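Local coordinates for ABC transporter, periplasmic substrate-binding protein (PDB 1TWY) that probably binds phosphate in the periplasm and hands it to an ABC-type importer in the inner membrane, at residues E29-G34 with V76-M81; S70-G75 with L242-N247; G125-Q130 with I144-R149; L105-N110 with K214-E219; D43-K48 with K266-Y271. One frame throughout, in Å; residues are numbered along the deposited sequence.

Contact 1: residues E29-G34 with V76-M81; sequences EITISG and VADIAM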
# COMPACT_ATOMS: atom_id res chain seq x y z
N GLU A 29 4.33 -7.03 27.75
CA GLU A 29 3.97 -7.44 26.36
C GLU A 29 3.22 -6.25 25.73
O GLU A 29 2.50 -5.61 26.40
CB GLU A 29 3.09 -8.69 26.39
CG GLU A 29 3.69 -9.95 25.75
CD GLU A 29 2.69 -10.82 24.95
OE1 GLU A 29 1.46 -10.82 25.27
OE2 GLU A 29 3.13 -11.50 23.97
N ILE A 30 3.50 -5.94 24.45
CA ILE A 30 2.82 -4.89 23.71
C ILE A 30 2.28 -5.65 22.52
O ILE A 30 2.98 -6.42 21.94
CB ILE A 30 3.81 -3.78 23.22
CG1 ILE A 30 4.28 -2.91 24.38
CG2 ILE A 30 3.17 -2.85 22.27
CD1 ILE A 30 5.51 -2.07 24.05
N THR A 31 1.06 -5.37 22.13
CA THR A 31 0.45 -6.09 20.99
C THR A 31 0.17 -5.00 19.98
O THR A 31 -0.54 -4.04 20.29
CB THR A 31 -0.83 -6.70 21.42
OG1 THR A 31 -0.59 -7.61 22.50
CG2 THR A 31 -1.50 -7.53 20.27
N ILE A 32 0.73 -5.11 18.77
CA ILE A 32 0.41 -4.17 17.74
C ILE A 32 -0.26 -4.99 16.62
O ILE A 32 0.34 -5.92 16.10
CB ILE A 32 1.71 -3.37 17.27
CG1 ILE A 32 1.39 -2.44 16.13
CG2 ILE A 32 2.85 -4.27 16.89
CD1 ILE A 32 2.46 -1.29 15.91
N SER A 33 -1.45 -4.58 16.21
CA SER A 33 -2.31 -5.37 15.34
C SER A 33 -2.74 -4.59 14.18
O SER A 33 -3.09 -3.42 14.29
CB SER A 33 -3.52 -5.81 16.16
OG SER A 33 -2.99 -6.42 17.35
N GLY A 34 -2.89 -5.29 13.04
CA GLY A 34 -3.58 -4.74 11.89
C GLY A 34 -2.95 -5.14 10.57
O GLY A 34 -2.61 -6.29 10.34
N VAL A 76 -7.91 -4.99 23.18
CA VAL A 76 -7.06 -6.16 23.13
C VAL A 76 -5.87 -6.09 22.19
O VAL A 76 -5.30 -7.16 21.90
CB VAL A 76 -7.97 -7.43 22.74
CG1 VAL A 76 -9.05 -7.67 23.80
CG2 VAL A 76 -8.68 -7.26 21.42
N ALA A 77 -5.65 -4.93 21.53
CA ALA A 77 -4.36 -4.45 21.04
C ALA A 77 -3.97 -3.14 21.74
O ALA A 77 -4.85 -2.38 22.08
CB ALA A 77 -4.44 -4.19 19.50
N ASP A 78 -2.67 -2.87 21.93
CA ASP A 78 -2.16 -1.63 22.43
C ASP A 78 -2.00 -0.59 21.33
O ASP A 78 -2.12 0.61 21.58
CB ASP A 78 -0.86 -1.84 23.09
CG ASP A 78 -0.95 -2.78 24.25
OD1 ASP A 78 -1.62 -2.41 25.26
OD2 ASP A 78 -0.39 -3.88 24.24
N ILE A 79 -1.69 -1.08 20.11
CA ILE A 79 -1.44 -0.26 18.96
C ILE A 79 -2.12 -0.84 17.76
O ILE A 79 -2.06 -2.01 17.64
CB ILE A 79 0.12 -0.06 18.70
CG1 ILE A 79 0.79 0.44 20.01
CG2 ILE A 79 0.30 0.95 17.58
CD1 ILE A 79 2.30 0.49 19.99
N ALA A 80 -2.70 -0.07 16.86
CA ALA A 80 -3.11 -0.67 15.61
C ALA A 80 -2.21 -0.09 14.49
O ALA A 80 -1.65 1.00 14.56
CB ALA A 80 -4.54 -0.46 15.32
N MSE A 81 -2.16 -0.82 13.36
CA MSE A 81 -1.46 -0.33 12.24
C MSE A 81 -2.43 -0.49 11.01
O MSE A 81 -3.14 -1.50 10.92
CB MSE A 81 -0.10 -1.04 12.05
CG MSE A 81 -0.18 -2.43 11.89
SE MSE A 81 1.68 -3.26 12.22
CE MSE A 81 0.68 -4.88 12.49

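Contact 2: residues S70-G75 with L242-N247; sequences SLLKKG and LHYSDN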
# COMPACT_ATOMS: atom_id res chain seq x y z
N SER A 70 -10.40 -2.73 15.05
CA SER A 70 -11.35 -3.34 15.98
C SER A 70 -10.69 -3.86 17.24
O SER A 70 -11.20 -3.65 18.35
CB SER A 70 -12.04 -4.51 15.29
OG SER A 70 -12.98 -5.12 16.20
N LEU A 71 -9.55 -4.54 17.09
CA LEU A 71 -8.82 -5.05 18.21
C LEU A 71 -8.34 -3.97 19.17
O LEU A 71 -8.29 -4.16 20.36
CB LEU A 71 -7.67 -5.96 17.74
CG LEU A 71 -8.07 -7.30 17.08
CD1 LEU A 71 -6.81 -7.94 16.35
CD2 LEU A 71 -8.53 -8.22 18.09
N LEU A 72 -7.88 -2.86 18.62
CA LEU A 72 -7.49 -1.71 19.45
C LEU A 72 -8.70 -1.10 20.17
O LEU A 72 -8.57 -0.79 21.37
CB LEU A 72 -6.82 -0.63 18.60
CG LEU A 72 -6.37 0.61 19.33
CD1 LEU A 72 -5.31 0.38 20.30
CD2 LEU A 72 -5.95 1.68 18.28
N LYS A 73 -9.83 -1.00 19.46
CA LYS A 73 -11.06 -0.38 20.07
C LYS A 73 -11.65 -1.29 21.13
O LYS A 73 -12.20 -0.79 22.14
CB LYS A 73 -12.08 0.02 19.07
CG LYS A 73 -11.74 1.25 18.26
CD LYS A 73 -12.85 1.60 17.32
CE LYS A 73 -12.45 2.77 16.45
NZ LYS A 73 -13.64 3.27 15.68
N LYS A 74 -11.39 -2.60 21.04
CA LYS A 74 -11.86 -3.55 22.08
C LYS A 74 -10.84 -3.65 23.19
O LYS A 74 -10.97 -4.42 24.15
CB LYS A 74 -12.06 -4.96 21.45
CG LYS A 74 -13.19 -4.99 20.42
CD LYS A 74 -13.31 -6.34 19.63
CE LYS A 74 -14.60 -6.37 18.89
NZ LYS A 74 -14.64 -7.59 18.09
N GLY A 75 -9.74 -2.94 23.09
CA GLY A 75 -8.78 -2.97 24.15
C GLY A 75 -7.94 -4.19 24.27
O GLY A 75 -7.25 -4.41 25.25
N LEU A 242 -1.95 3.86 15.14
CA LEU A 242 -3.09 4.31 15.97
C LEU A 242 -2.85 3.84 17.40
O LEU A 242 -2.49 2.72 17.67
CB LEU A 242 -4.40 3.72 15.48
CG LEU A 242 -5.03 4.14 14.16
CD1 LEU A 242 -4.18 3.93 13.04
CD2 LEU A 242 -6.25 3.25 13.92
N HIS A 243 -3.17 4.72 18.37
CA HIS A 243 -3.01 4.36 19.79
C HIS A 243 -3.72 5.42 20.62
O HIS A 243 -4.10 6.42 20.08
CB HIS A 243 -1.56 4.24 20.22
CG HIS A 243 -0.84 5.54 20.28
ND1 HIS A 243 -0.72 6.37 19.18
CD2 HIS A 243 -0.25 6.18 21.32
CE1 HIS A 243 -0.05 7.45 19.54
NE2 HIS A 243 0.25 7.36 20.82
N TYR A 244 -3.98 5.13 21.88
CA TYR A 244 -4.68 6.12 22.77
C TYR A 244 -3.66 6.93 23.54
O TYR A 244 -3.26 6.55 24.59
CB TYR A 244 -5.58 5.38 23.71
CG TYR A 244 -6.68 4.73 23.01
CD1 TYR A 244 -7.69 5.48 22.42
CD2 TYR A 244 -6.71 3.35 22.82
CE1 TYR A 244 -8.72 4.92 21.72
CE2 TYR A 244 -7.77 2.77 22.17
CZ TYR A 244 -8.76 3.54 21.60
OH TYR A 244 -9.89 3.15 20.90
N SER A 245 -3.19 8.02 22.95
CA SER A 245 -1.96 8.70 23.46
C SER A 245 -2.05 8.98 24.97
O SER A 245 -1.06 8.81 25.73
CB SER A 245 -1.66 9.99 22.69
OG SER A 245 -2.44 11.08 23.16
N ASP A 246 -3.26 9.35 25.38
CA ASP A 246 -3.54 9.71 26.76
C ASP A 246 -3.59 8.43 27.63
O ASP A 246 -2.70 8.22 28.49
CB ASP A 246 -4.82 10.61 26.83
CG ASP A 246 -6.13 9.82 26.97
OD1 ASP A 246 -6.20 8.94 27.88
OD2 ASP A 246 -7.16 10.04 26.25
N ASN A 247 -4.56 7.55 27.34
CA ASN A 247 -4.86 6.43 28.21
C ASN A 247 -3.91 5.24 27.98
O ASN A 247 -4.21 4.14 28.39
CB ASN A 247 -6.37 6.01 28.12
CG ASN A 247 -6.88 5.32 29.42
OD1 ASN A 247 -6.73 5.85 30.54
ND2 ASN A 247 -7.49 4.14 29.26

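Contact 3: residues G125-Q130 with I144-R149; sequences GIYKGQ and IAVVTR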
# COMPACT_ATOMS: atom_id res chain seq x y z
N GLY A 125 -10.69 3.53 -16.61
CA GLY A 125 -11.27 2.88 -17.76
C GLY A 125 -10.70 1.63 -18.31
O GLY A 125 -11.42 0.64 -18.67
N ILE A 126 -9.36 1.55 -18.24
CA ILE A 126 -8.72 0.30 -18.60
C ILE A 126 -9.02 -0.88 -17.64
O ILE A 126 -9.45 -1.95 -18.03
CB ILE A 126 -7.17 0.57 -18.67
CG1 ILE A 126 -6.82 1.39 -19.92
CG2 ILE A 126 -6.37 -0.78 -18.66
CD1 ILE A 126 -5.49 1.99 -19.90
N TYR A 127 -8.93 -0.62 -16.34
CA TYR A 127 -9.22 -1.64 -15.33
C TYR A 127 -10.68 -2.02 -15.29
O TYR A 127 -10.99 -3.14 -14.95
CB TYR A 127 -8.61 -1.30 -13.94
CG TYR A 127 -7.18 -1.79 -13.90
CD1 TYR A 127 -6.16 -1.07 -14.47
CD2 TYR A 127 -6.88 -2.95 -13.29
CE1 TYR A 127 -4.86 -1.56 -14.52
CE2 TYR A 127 -5.55 -3.43 -13.27
CZ TYR A 127 -4.60 -2.79 -13.87
OH TYR A 127 -3.27 -3.26 -13.94
N LYS A 128 -11.58 -1.11 -15.74
CA LYS A 128 -12.98 -1.46 -15.81
C LYS A 128 -13.35 -2.24 -17.03
O LYS A 128 -14.44 -2.79 -17.04
CB LYS A 128 -13.87 -0.22 -15.84
CG LYS A 128 -14.06 0.45 -14.53
CD LYS A 128 -15.07 -0.21 -13.62
CE LYS A 128 -16.55 0.08 -14.02
NZ LYS A 128 -17.38 -1.08 -13.62
N GLY A 129 -12.52 -2.29 -18.02
CA GLY A 129 -12.74 -2.96 -19.25
C GLY A 129 -13.48 -2.04 -20.25
O GLY A 129 -13.85 -2.53 -21.33
N GLN A 130 -13.58 -0.77 -19.95
CA GLN A 130 -14.20 0.22 -20.84
C GLN A 130 -13.27 0.65 -21.95
O GLN A 130 -13.67 0.87 -23.10
CB GLN A 130 -14.64 1.43 -20.06
CG GLN A 130 -15.73 1.17 -19.06
CD GLN A 130 -15.90 2.33 -18.02
OE1 GLN A 130 -15.21 3.37 -18.06
NE2 GLN A 130 -16.78 2.11 -17.05
N ILE A 144 -5.47 -4.44 -25.01
CA ILE A 144 -4.86 -4.39 -23.64
C ILE A 144 -5.02 -5.70 -22.87
O ILE A 144 -6.11 -6.30 -22.79
CB ILE A 144 -5.41 -3.18 -22.85
CG1 ILE A 144 -5.11 -1.88 -23.56
CG2 ILE A 144 -4.72 -3.25 -21.45
CD1 ILE A 144 -5.76 -0.76 -22.93
N ALA A 145 -3.92 -6.21 -22.28
CA ALA A 145 -4.08 -7.33 -21.28
C ALA A 145 -3.92 -6.65 -19.89
O ALA A 145 -2.86 -6.04 -19.62
CB ALA A 145 -3.04 -8.43 -21.43
N VAL A 146 -4.97 -6.62 -19.13
CA VAL A 146 -4.98 -5.99 -17.80
C VAL A 146 -4.53 -7.04 -16.86
O VAL A 146 -5.09 -8.05 -16.77
CB VAL A 146 -6.41 -5.64 -17.43
CG1 VAL A 146 -6.52 -4.95 -16.07
CG2 VAL A 146 -6.96 -4.66 -18.47
N VAL A 147 -3.55 -6.74 -16.02
CA VAL A 147 -2.98 -7.64 -15.01
C VAL A 147 -3.18 -7.04 -13.61
O VAL A 147 -2.99 -5.86 -13.37
CB VAL A 147 -1.56 -7.90 -15.26
CG1 VAL A 147 -1.15 -9.15 -14.36
CG2 VAL A 147 -1.25 -8.13 -16.69
N THR A 148 -3.59 -7.91 -12.67
CA THR A 148 -3.87 -7.60 -11.36
C THR A 148 -3.22 -8.62 -10.39
O THR A 148 -2.56 -9.56 -10.89
CB THR A 148 -5.35 -7.33 -11.13
OG1 THR A 148 -5.49 -6.78 -9.80
CG2 THR A 148 -6.20 -8.61 -11.20
N ARG A 149 -3.43 -8.53 -9.14
CA ARG A 149 -2.91 -9.45 -8.14
C ARG A 149 -4.08 -10.30 -7.59
O ARG A 149 -5.27 -10.09 -7.93
CB ARG A 149 -2.20 -8.62 -7.07
CG ARG A 149 -0.86 -8.07 -7.45
CD ARG A 149 0.24 -9.16 -7.62
NE ARG A 149 0.41 -9.83 -6.38
CZ ARG A 149 1.04 -9.33 -5.34
NH1 ARG A 149 1.77 -8.20 -5.47
NH2 ARG A 149 1.08 -10.00 -4.20

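Contact 4: residues L105-N110 with K214-E219; sequences LAIVVN and KAIQFE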
# COMPACT_ATOMS: atom_id res chain seq x y z
N LEU A 105 2.89 2.87 -5.25
CA LEU A 105 2.64 1.92 -6.29
C LEU A 105 3.07 2.52 -7.60
O LEU A 105 2.83 3.71 -7.83
CB LEU A 105 1.13 1.59 -6.38
CG LEU A 105 0.46 0.88 -5.20
CD1 LEU A 105 -1.01 0.64 -5.54
CD2 LEU A 105 1.02 -0.45 -4.96
N ALA A 106 3.63 1.69 -8.48
CA ALA A 106 3.96 2.08 -9.86
C ALA A 106 3.11 1.35 -10.84
O ALA A 106 2.77 0.21 -10.63
CB ALA A 106 5.47 1.67 -10.18
N ILE A 107 2.74 2.05 -11.87
CA ILE A 107 2.11 1.39 -13.02
C ILE A 107 3.17 1.04 -14.03
O ILE A 107 3.99 1.88 -14.43
CB ILE A 107 1.10 2.38 -13.65
CG1 ILE A 107 0.16 2.95 -12.57
CG2 ILE A 107 0.38 1.74 -14.78
CD1 ILE A 107 -0.60 1.81 -11.93
N VAL A 108 3.15 -0.20 -14.49
CA VAL A 108 4.20 -0.70 -15.30
C VAL A 108 3.67 -1.21 -16.63
O VAL A 108 2.62 -1.84 -16.66
CB VAL A 108 5.05 -1.72 -14.57
CG1 VAL A 108 5.82 -1.01 -13.42
CG2 VAL A 108 4.31 -2.88 -14.02
N VAL A 109 4.40 -0.92 -17.71
CA VAL A 109 4.14 -1.44 -19.03
C VAL A 109 5.37 -2.07 -19.64
O VAL A 109 6.48 -1.88 -19.10
CB VAL A 109 3.62 -0.31 -19.99
CG1 VAL A 109 2.29 0.27 -19.39
CG2 VAL A 109 4.61 0.86 -20.22
N ASN A 110 5.18 -2.75 -20.74
CA ASN A 110 6.32 -3.38 -21.44
C ASN A 110 7.20 -2.27 -22.05
O ASN A 110 6.72 -1.19 -22.48
CB ASN A 110 5.79 -4.26 -22.57
CG ASN A 110 6.88 -5.03 -23.24
OD1 ASN A 110 7.55 -4.49 -24.16
ND2 ASN A 110 7.03 -6.28 -22.88
N LYS A 214 8.79 -0.86 -17.69
CA LYS A 214 8.80 0.60 -17.77
C LYS A 214 7.71 1.13 -16.80
O LYS A 214 6.52 0.87 -17.04
CB LYS A 214 8.50 1.06 -19.25
CG LYS A 214 8.70 2.55 -19.43
CD LYS A 214 8.95 2.95 -20.83
CE LYS A 214 7.69 2.82 -21.56
NZ LYS A 214 7.56 3.94 -22.71
N ALA A 215 8.09 1.84 -15.77
CA ALA A 215 7.19 2.48 -14.89
C ALA A 215 6.78 3.79 -15.52
O ALA A 215 7.63 4.51 -16.00
CB ALA A 215 7.94 2.81 -13.58
N ILE A 216 5.50 4.07 -15.63
CA ILE A 216 5.04 5.28 -16.31
C ILE A 216 4.54 6.33 -15.33
O ILE A 216 4.41 6.11 -14.11
CB ILE A 216 3.98 4.96 -17.33
CG1 ILE A 216 2.79 4.35 -16.67
CG2 ILE A 216 4.61 4.06 -18.38
CD1 ILE A 216 1.57 4.17 -17.71
N GLN A 217 4.34 7.55 -15.82
CA GLN A 217 3.74 8.58 -14.99
C GLN A 217 2.28 8.30 -14.72
O GLN A 217 1.60 7.65 -15.50
CB GLN A 217 3.85 9.94 -15.70
CG GLN A 217 5.27 10.39 -15.81
CD GLN A 217 5.39 11.64 -16.78
OE1 GLN A 217 4.49 11.91 -17.63
NE2 GLN A 217 6.45 12.36 -16.65
N PHE A 218 1.80 8.87 -13.64
CA PHE A 218 0.39 8.96 -13.31
C PHE A 218 0.03 10.43 -13.16
O PHE A 218 0.60 11.14 -12.30
CB PHE A 218 0.07 8.22 -12.01
CG PHE A 218 -1.41 8.14 -11.71
CD1 PHE A 218 -2.23 7.40 -12.52
CD2 PHE A 218 -1.93 8.76 -10.61
CE1 PHE A 218 -3.58 7.24 -12.26
CE2 PHE A 218 -3.26 8.60 -10.33
CZ PHE A 218 -4.08 7.89 -11.15
N GLU A 219 -0.93 10.88 -13.97
CA GLU A 219 -1.31 12.32 -14.06
C GLU A 219 -0.05 13.17 -14.22
O GLU A 219 0.12 14.18 -13.56
CB GLU A 219 -2.15 12.78 -12.89
CG GLU A 219 -3.54 12.12 -12.84
CD GLU A 219 -4.53 12.62 -13.89
OE1 GLU A 219 -4.19 13.42 -14.83
OE2 GLU A 219 -5.73 12.21 -13.78
O HOH W 1 4.08 4.56 -12.03

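Contact 5: residues D43-K48 with K266-Y271; sequences DVLAEK and KLIVEY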
# COMPACT_ATOMS: atom_id res chain seq x y z
N ASP A 43 7.66 -5.95 11.67
CA ASP A 43 8.43 -7.07 12.16
C ASP A 43 9.94 -6.74 12.39
O ASP A 43 10.55 -7.05 13.40
CB ASP A 43 8.36 -8.19 11.14
CG ASP A 43 7.08 -9.05 11.23
OD1 ASP A 43 6.32 -8.98 12.24
OD2 ASP A 43 6.74 -9.63 10.22
N VAL A 44 10.49 -6.02 11.45
CA VAL A 44 11.88 -5.50 11.64
C VAL A 44 12.03 -4.48 12.75
O VAL A 44 12.98 -4.54 13.55
CB VAL A 44 12.35 -4.85 10.38
CG1 VAL A 44 13.82 -4.40 10.53
CG2 VAL A 44 12.27 -5.85 9.16
N LEU A 45 11.11 -3.56 12.87
CA LEU A 45 11.21 -2.53 13.89
C LEU A 45 11.13 -3.17 15.26
O LEU A 45 11.79 -2.77 16.20
CB LEU A 45 10.14 -1.45 13.68
CG LEU A 45 10.28 -0.74 12.36
CD1 LEU A 45 9.09 0.13 12.11
CD2 LEU A 45 11.60 0.18 12.43
N ALA A 46 10.19 -4.10 15.40
CA ALA A 46 9.95 -4.77 16.67
C ALA A 46 11.25 -5.55 17.10
O ALA A 46 11.73 -5.40 18.23
CB ALA A 46 8.79 -5.75 16.57
N GLU A 47 11.77 -6.36 16.18
CA GLU A 47 12.99 -7.12 16.49
C GLU A 47 14.12 -6.16 16.91
O GLU A 47 14.81 -6.40 17.90
CB GLU A 47 13.38 -8.04 15.31
CG GLU A 47 14.72 -8.78 15.47
CD GLU A 47 14.77 -10.11 14.69
OE1 GLU A 47 13.79 -10.92 14.75
OE2 GLU A 47 15.79 -10.35 14.00
N LYS A 48 14.27 -5.01 16.25
CA LYS A 48 15.21 -4.00 16.70
C LYS A 48 14.91 -3.51 18.12
O LYS A 48 15.82 -3.36 18.94
CB LYS A 48 15.27 -2.83 15.68
CG LYS A 48 15.94 -1.50 16.09
CD LYS A 48 17.48 -1.56 16.21
CE LYS A 48 18.15 -0.26 15.79
NZ LYS A 48 18.72 -0.39 14.39
N LYS A 266 15.47 5.33 9.73
CA LYS A 266 16.60 4.89 8.92
C LYS A 266 16.15 3.48 8.32
O LYS A 266 16.36 3.23 7.11
CB LYS A 266 17.88 4.92 9.80
CG LYS A 266 19.10 4.32 9.14
CD LYS A 266 19.14 2.77 9.22
CE LYS A 266 20.50 2.20 8.70
NZ LYS A 266 20.57 0.69 8.62
N LEU A 267 15.62 2.67 9.25
CA LEU A 267 15.21 1.31 8.84
C LEU A 267 14.06 1.38 7.88
O LEU A 267 14.06 0.73 6.78
CB LEU A 267 14.81 0.48 10.01
CG LEU A 267 15.99 -0.05 10.81
CD1 LEU A 267 15.54 -0.58 12.12
CD2 LEU A 267 16.68 -1.22 10.12
N ILE A 268 13.10 2.22 8.18
CA ILE A 268 11.92 2.41 7.28
C ILE A 268 12.33 2.80 5.85
O ILE A 268 11.88 2.18 4.89
CB ILE A 268 10.89 3.35 7.90
CG1 ILE A 268 10.40 2.77 9.21
CG2 ILE A 268 9.73 3.67 6.93
CD1 ILE A 268 9.80 3.73 10.17
N VAL A 269 13.19 3.83 5.71
CA VAL A 269 13.71 4.34 4.47
C VAL A 269 14.51 3.27 3.70
O VAL A 269 14.41 3.14 2.47
CB VAL A 269 14.47 5.65 4.74
CG1 VAL A 269 15.26 6.08 3.54
CG2 VAL A 269 13.45 6.64 5.12
N GLU A 270 15.34 2.56 4.43
CA GLU A 270 16.17 1.61 3.79
C GLU A 270 15.41 0.50 3.16
O GLU A 270 15.87 -0.05 2.15
CB GLU A 270 17.32 1.09 4.66
CG GLU A 270 17.11 0.04 5.67
CD GLU A 270 18.47 -0.40 6.24
OE1 GLU A 270 19.39 -0.77 5.41
OE2 GLU A 270 18.54 -0.48 7.53
N TYR A 271 14.25 0.17 3.73
CA TYR A 271 13.36 -0.84 3.08
C TYR A 271 12.47 -0.33 1.95
O TYR A 271 11.65 -1.08 1.33
CB TYR A 271 12.60 -1.59 4.15
CG TYR A 271 13.39 -2.67 4.91
CD1 TYR A 271 14.30 -2.38 5.91
CD2 TYR A 271 13.28 -4.02 4.54
CE1 TYR A 271 15.02 -3.38 6.56
CE2 TYR A 271 13.95 -4.98 5.18
CZ TYR A 271 14.82 -4.69 6.20
OH TYR A 271 15.56 -5.64 6.84

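Contact 1: residues E29-G34 with V76-M81
Thr31 and Asp78 open a series of five hydrogen bonds between two segments that run parallel. The backbone N of Thr31 is held by the Asp78 carboxylate, whose OD2 accepts at 3.0 Å with its anti lone pair. In return the carbonyl O of Thr31 takes two donors in its own plane, Asp78 N at 2.9 Å and Ile79 N. Ser33 N gives to Ile79 O and Met81 N gives to Ser33 O, the latter from above the carbonyl plane. Strand 29-34 is the middle one of the parallel trio in this lobe, with 57-62 beside it and 79-82 here. Each neighbour is reached through a helix, the beta-alpha-beta order of type II periplasmic binding proteins. Apolar contacts sit on the face of Ile32 and Ile79, where Ile32 CD1 presses on Ile79 CG2 at 3.5 Å. That end gets there because CG1 stands anti to the backbone N (chi1 177°). The selenomethionine at Met81 lays its SE along Ile32 CG1 at 4.0 Å and packs against Val38, Ala39 and Met42 of helix 36-52. On the face of Ser33 and Ala80, Ala77 CB lies 3.4 Å from Ser33 OG, which also has a weak bond to Gln61.

Contact 2: residues S70-G75 with L242-N247
Leu72 and His243 bring the two backbones nearest each other, 7.6 Å between their CA atoms, and no hydrogen bond spans the gap. Segment 70-75 holds the last turn of helix 65-73 and its exit. Gly75 N bonds back to Leu72 O at 3.0 Å in a Schellman motif, and the positive phi of Gly75 (75°) then turns the chain out of the helix. Residues 242-247 come off the end of strand 236-243 and turn into a loop at Tyr244. Leu72 carries the contact and divides its two branches. Its CG is anti to the backbone N (chi1 -180°), which aims the fork at the strand: CD2 rests 3.8 Å from Leu242 CB and close to the Leu242 carbonyl, while CG and CD1 lie beside CE2 of Tyr244. The leucine and the tyrosine run alongside each other, pointing opposite ways. The CE2 edge of the ring meets Leu72 O in the ring plane at 3.7 Å. At the far end, Tyr244 OH touches Lys73 CG at 3.7 Å; the hydroxyl is hydrogen-bonded to Gln92 and the ammonium of Lys73 to Glu90 O. This is helix-on-sheet packing in an alpha/beta lobe of the type II periplasmic binding protein fold, with a helix C-terminus leaning on the end of a strand that crosses from the other lobe.

Contact 3: residues G125-Q130 with I144-R149
Tyr127 and Val147 make the one hydrogen bond across this contact. The phenol OH donates to the backbone O of Val147 at 2.7 Å, tilted 20° from the carbonyl plane, and so ties the side chain of a helix residue to the strand backbone. Alongside it is a CH-pi contact. Val146 CG1 sits over one face of the Tyr127 ring, 3.5 Å from the centroid and 21° off the normal, shifted toward the CD2-CE2 rim; its separation of 3.3 Å from CE2 makes this a tight fit. With one face pressed by the valine and the hydroxyl anchored, the ring probably has little freedom to turn. The magnesium ion at Gly164 and Thr166 is about 11 Å from the Tyr127 side chain. Purely apolar contacts follow. Val146 keeps CG1 anti to its N (chi1 -179°), leaving CG2 as the branch that reaches Ile126, 3.9 Å from CG2 of that residue and near its carbonyl O. Ile126 and Ile144 meet at about a right angle, CG1 against CD1 at 3.8 Å. Just past these residues the helix is closed at Gly129 by a Schellman motif. Helix 120-128 thus lies against strand 145-149, which runs parallel to both 182-184 and 200-205 in the second lobe. Phe203 of strand 200-205 also touches Tyr127, and Phe159 of helix 154-163 meets the same ring edge-to-face. Val147 points the other way, onto Met190 and Leu193 of helix 187-196, so the strand is packed by helices on both faces.

Contact 4: residues L105-N110 with K214-E219
Lys214 lies across from Val109 in an antiparallel hydrogen-bonded pair, and its side chain runs beside that valine before leaving. CB stands 3.6 Å from Val109 O and also near Val109 CG2. From there CG is anti to the backbone N (chi1 -172°), and the chain stays extended until it bends at its last two torsions. The bend brings CE back over Val109 CG2 at 3.9 Å. NZ then goes beyond both strands, where Asn113 O and Val115 O accept its hydrogen bonds. The same Val109 methyl has a second neighbour, CG2 of Ile216 at 3.7 Å, the two side chains nearly perpendicular. Ile216 also sends CG1 and CD1 to Ile107, so its aliphatic branches bridge two residues of strand 96-109.

The backbone ladder begins regularly. Lys214 N gives to Val109 O and Val109 N gives to Lys214 O, each at 2.9 Å, and Val108 with Ala215 forms the non-hydrogen-bonded pair next along. Ile216 N still reaches Ile107 O, with an N-H...O angle of 163°. The reciprocal bond is replaced by a water, which accepts from Ile107 N at 2.8 Å and donates to Ile216 O at 2.6 Å. Here strand 214-218 is interrupted and its chain peels away from 105-109. The chemistry implies that the one direct backbone bond lost here is replaced by two bonds through the water, which satisfies a buried N-H and a carbonyl that can no longer meet.

Contact 5: residues D43-K48 with K266-Y271
Leu45 overlaps Leu267 side by side, head to tail. CD2 of Leu45 lies 4.0 Å from CD1 of Leu267 and as near its CB, while the other branch, CD1, meets Ile268 CG1 at 4.1 Å. CG of Leu45 is anti to its carbonyl carbon (chi1 -62°), and from there the fork swings toward the partner helix. The residue before it, Val44, points its CG2 at the hydroxyl end of Tyr271, obliquely to the ring, 4.0 Å from OH. About a turn after Leu45, Lys48 bends over Leu267, its NZ 3.9 Å from CD1 of that leucine. The short segments 43-48 and 266-270 run roughly antiparallel, their axes at 150° and 10.5 Å apart, so the side chains meet mainly through their ends. Phe258 of helix 250-260 touches Leu45 and Lys48, and Ile268 reaches Leu100 and Ala101 of strand 96-109. The C-terminal helix is thereby laid against the first helix of the chain. The chemistry is that of a hydrophobic seam with a charged margin. No hydrogen bond crosses it, and Lys266 NZ is paired within its own helix to Glu270 OE2 at 2.6 Å. Lys48 NZ is 6.2 Å from Lys266 NZ; the nearby Glu270 carboxylate would probably temper any repulsion between the two ammonium groups.

From the N terminus, strand 29-34 opens contact 1 and helix 36-52 opens contact 5. Contact 2 opens at 70-75 just before 76-81 completes contact 1, so contact 1 crosses both. Contacts 1 and 2 also touch, through a probable hydrogen bond from Ala80 N to Leu242 O. Strand 96-109 then carries the chain into the second lobe, where contact 4 opens and encloses contact 3 before 214-219 closes it. Strand 236-243 brings the chain back to complete contact 2, which surrounds both, and 266-271 closes contact 5 around all three. Contacts 1, 2 and 5 therefore tie together the first lobe, and contacts 3 and 4 the second.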